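Local coordinates for protein ATP-dependent DNA helicase (Mycobacterium smegmatis, PDB 5V9X) that probably unwinds RNA:DNA hybrids with the energy of ATP hydrolysis, moving 3' to 5' along a single-stranded DNA tracking strand, at residues D257-V262 / G656-A661. Residues are numbered along the deposited sequence; the frame is centred on the assembly and turned at random.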
ATOM      1  N   ASP A 257      -6.192 -21.538  -6.368  1.00 48.18           N
ATOM      2  CA  ASP A 257      -7.326 -22.315  -5.874  1.00 51.60           C
ATOM      3  C   ASP A 257      -8.010 -21.469  -4.804  1.00 57.06           C
ATOM      4  O   ASP A 257      -7.804 -21.658  -3.603  1.00 56.47           O
ATOM      5  CB  ASP A 257      -6.873 -23.672  -5.332  1.00 50.29           C
ATOM      6  CG  ASP A 257      -8.033 -24.537  -4.882  1.00 57.14           C
ATOM      7  OD1 ASP A 257      -9.185 -24.240  -5.266  1.00 61.42           O
ATOM      8  OD2 ASP A 257      -7.792 -25.511  -4.140  1.00 60.16           O
ATOM      9  N   LEU A 258      -8.830 -20.526  -5.253  1.00 58.74           N
ATOM     10  CA  LEU A 258      -9.450 -19.547  -4.373  1.00 56.11           C
ATOM     11  C   LEU A 258     -10.802 -20.044  -3.868  1.00 54.36           C
ATOM     12  O   LEU A 258     -11.424 -20.938  -4.448  1.00 54.57           O
ATOM     13  CB  LEU A 258      -9.611 -18.208  -5.093  1.00 52.37           C
ATOM     14  CG  LEU A 258      -8.320 -17.614  -5.658  1.00 48.09           C
ATOM     15  CD1 LEU A 258      -8.603 -16.302  -6.373  1.00 46.64           C
ATOM     16  CD2 LEU A 258      -7.292 -17.417  -4.555  1.00 50.18           C
ATOM     17  N   SER A 259     -11.254 -19.440  -2.772  1.00 50.25           N
ATOM     18  CA  SER A 259     -12.456 -19.890  -2.090  1.00 47.49           C
ATOM     19  C   SER A 259     -12.935 -18.799  -1.143  1.00 50.37           C
ATOM     20  O   SER A 259     -12.122 -18.139  -0.489  1.00 48.96           O
ATOM     21  CB  SER A 259     -12.191 -21.188  -1.319  1.00 48.60           C
ATOM     22  OG  SER A 259     -13.257 -21.489  -0.439  1.00 56.93           O
ATOM     23  N   VAL A 260     -14.252 -18.613  -1.080  1.00 51.29           N
ATOM     24  CA  VAL A 260     -14.884 -17.656  -0.178  1.00 51.55           C
ATOM     25  C   VAL A 260     -15.802 -18.449   0.741  1.00 53.75           C
ATOM     26  O   VAL A 260     -16.865 -18.919   0.313  1.00 56.73           O
ATOM     27  CB  VAL A 260     -15.663 -16.570  -0.932  1.00 50.39           C
ATOM     28  CG1 VAL A 260     -16.375 -15.653   0.049  1.00 46.99           C
ATOM     29  CG2 VAL A 260     -14.732 -15.769  -1.821  1.00 41.32           C
ATOM     30  N   GLN A 261     -15.401 -18.596   2.000  1.00 52.55           N
ATOM     31  CA  GLN A 261     -16.109 -19.429   2.962  1.00 55.45           C
ATOM     32  C   GLN A 261     -16.853 -18.556   3.964  1.00 54.97           C
ATOM     33  O   GLN A 261     -16.276 -17.624   4.536  1.00 51.10           O
ATOM     34  CB  GLN A 261     -15.137 -20.369   3.681  1.00 62.10           C
ATOM     35  CG  GLN A 261     -14.410 -21.324   2.738  1.00 74.54           C
ATOM     36  CD  GLN A 261     -13.487 -22.294   3.457  1.00 77.81           C
ATOM     37  OE1 GLN A 261     -13.476 -22.366   4.686  1.00 85.01           O
ATOM     38  NE2 GLN A 261     -12.707 -23.049   2.688  1.00 67.80           N
ATOM     39  N   VAL A 262     -18.134 -18.860   4.164  1.00 50.60           N
ATOM     40  CA  VAL A 262     -18.970 -18.205   5.168  1.00 53.13           C
ATOM     41  C   VAL A 262     -19.502 -19.277   6.113  1.00 62.50           C
ATOM     42  O   VAL A 262     -20.359 -20.082   5.719  1.00 68.04           O
ATOM     43  CB  VAL A 262     -20.115 -17.412   4.517  1.00 47.37           C
ATOM     44  CG1 VAL A 262     -21.107 -16.953   5.573  1.00 48.30           C
ATOM     45  CG2 VAL A 262     -19.563 -16.221   3.752  1.00 45.98           C
ATOM     46  N   GLY A 656     -15.323 -20.307  -5.973  1.00 57.84           N
ATOM     47  CA  GLY A 656     -14.949 -21.087  -4.813  1.00 51.30           C
ATOM     48  C   GLY A 656     -15.814 -20.870  -3.596  1.00 57.95           C
ATOM     49  O   GLY A 656     -15.372 -21.162  -2.480  1.00 61.66           O
ATOM     50  N   PHE A 657     -17.031 -20.354  -3.773  1.00 53.67           N
ATOM     51  CA  PHE A 657     -17.958 -20.179  -2.659  1.00 54.45           C
ATOM     52  C   PHE A 657     -18.148 -21.493  -1.912  1.00 58.62           C
ATOM     53  O   PHE A 657     -18.356 -22.544  -2.523  1.00 63.14           O
ATOM     54  CB  PHE A 657     -19.307 -19.667  -3.172  1.00 56.76           C
ATOM     55  CG  PHE A 657     -19.364 -18.174  -3.371  1.00 60.10           C
ATOM     56  CD1 PHE A 657     -18.284 -17.484  -3.899  1.00 59.75           C
ATOM     57  CD2 PHE A 657     -20.511 -17.466  -3.048  1.00 59.51           C
ATOM     58  CE1 PHE A 657     -18.343 -16.115  -4.083  1.00 57.09           C
ATOM     59  CE2 PHE A 657     -20.576 -16.099  -3.232  1.00 57.64           C
ATOM     60  CZ  PHE A 657     -19.491 -15.424  -3.750  1.00 56.60           C
ATOM     61  N   ALA A 658     -18.071 -21.429  -0.585  1.00 60.36           N
ATOM     62  CA  ALA A 658     -18.172 -22.627   0.235  1.00 65.01           C
ATOM     63  C   ALA A 658     -18.854 -22.291   1.553  1.00 58.89           C
ATOM     64  O   ALA A 658     -18.905 -21.132   1.973  1.00 54.74           O
ATOM     65  CB  ALA A 658     -16.795 -23.254   0.489  1.00 68.54           C
ATOM     66  N   GLY A 659     -19.371 -23.328   2.206  1.00 58.77           N
ATOM     67  CA  GLY A 659     -20.089 -23.159   3.453  1.00 59.45           C
ATOM     68  C   GLY A 659     -21.518 -22.717   3.225  1.00 64.70           C
ATOM     69  O   GLY A 659     -22.377 -23.526   2.863  1.00 68.82           O
ATOM     70  N   TYR A 660     -21.783 -21.427   3.434  1.00 62.59           N
ATOM     71  CA  TYR A 660     -23.081 -20.835   3.136  1.00 59.92           C
ATOM     72  C   TYR A 660     -22.916 -19.523   2.380  1.00 59.78           C
ATOM     73  O   TYR A 660     -23.762 -18.631   2.481  1.00 62.18           O
ATOM     74  CB  TYR A 660     -23.895 -20.615   4.409  1.00 59.35           C
ATOM     75  CG  TYR A 660     -24.139 -21.866   5.220  1.00 64.39           C
ATOM     76  CD1 TYR A 660     -24.999 -22.857   4.765  1.00 71.65           C
ATOM     77  CD2 TYR A 660     -23.522 -22.049   6.449  1.00 63.00           C
ATOM     78  CE1 TYR A 660     -25.230 -23.999   5.510  1.00 74.84           C
ATOM     79  CE2 TYR A 660     -23.747 -23.183   7.202  1.00 66.53           C
ATOM     80  CZ  TYR A 660     -24.602 -24.156   6.728  1.00 71.37           C
ATOM     81  OH  TYR A 660     -24.825 -25.289   7.477  1.00 68.78           O
ATOM     82  N   ALA A 661     -21.827 -19.392   1.620  1.00 55.59           N
ATOM     83  CA  ALA A 661     -21.569 -18.143   0.914  1.00 54.24           C
ATOM     84  C   ALA A 661     -22.602 -17.885  -0.178  1.00 58.01           C
ATOM     85  O   ALA A 661     -22.942 -16.726  -0.442  1.00 60.49           O
ATOM     86  CB  ALA A 661     -20.158 -18.157   0.330  1.00 53.80           C
TER
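Val260 and Ala658 carry the centre of a parallel edge pairing, in which a short strand from far along the chain is added to a sheet mainly through its backbone. The Ala658 amide reaches the Val260 carbonyl (N to O, 2.9 Å), and the Ala658 carbonyl in turn accepts the Val262 amide in the straightest of the four backbone bonds, 163° at the hydrogen. Gly656, which closes the preceding helix in a Schellman motif, turns its carbonyl to two donors: Ser259 OG, swung beside its own carbonyl carbon by a chi1 of 168°, lies in the carbonyl plane at 3.0 Å from Gly656 O, while the Val260 amide stands well above that plane.

The buried side holds Val260 CB, 4.1 Å from Phe657 CD1; at the strand end Val262 CG2 and the Ala661 methyl form a separate buried pair. The opposite face is more open: Gln261 CG packs on the Ala658 methyl at 3.8 Å, both residues partly exposed, and the turn at Gly659 is exposed. Beyond it, the amide of N-cap Tyr660 bonds Val262 O just before helix 661-676. Strand 657-659 thus forms one edge of the second RecA-like sheet, 256-262 lies between it and 424-429, and helix 433-448 covers Val260 and Phe657.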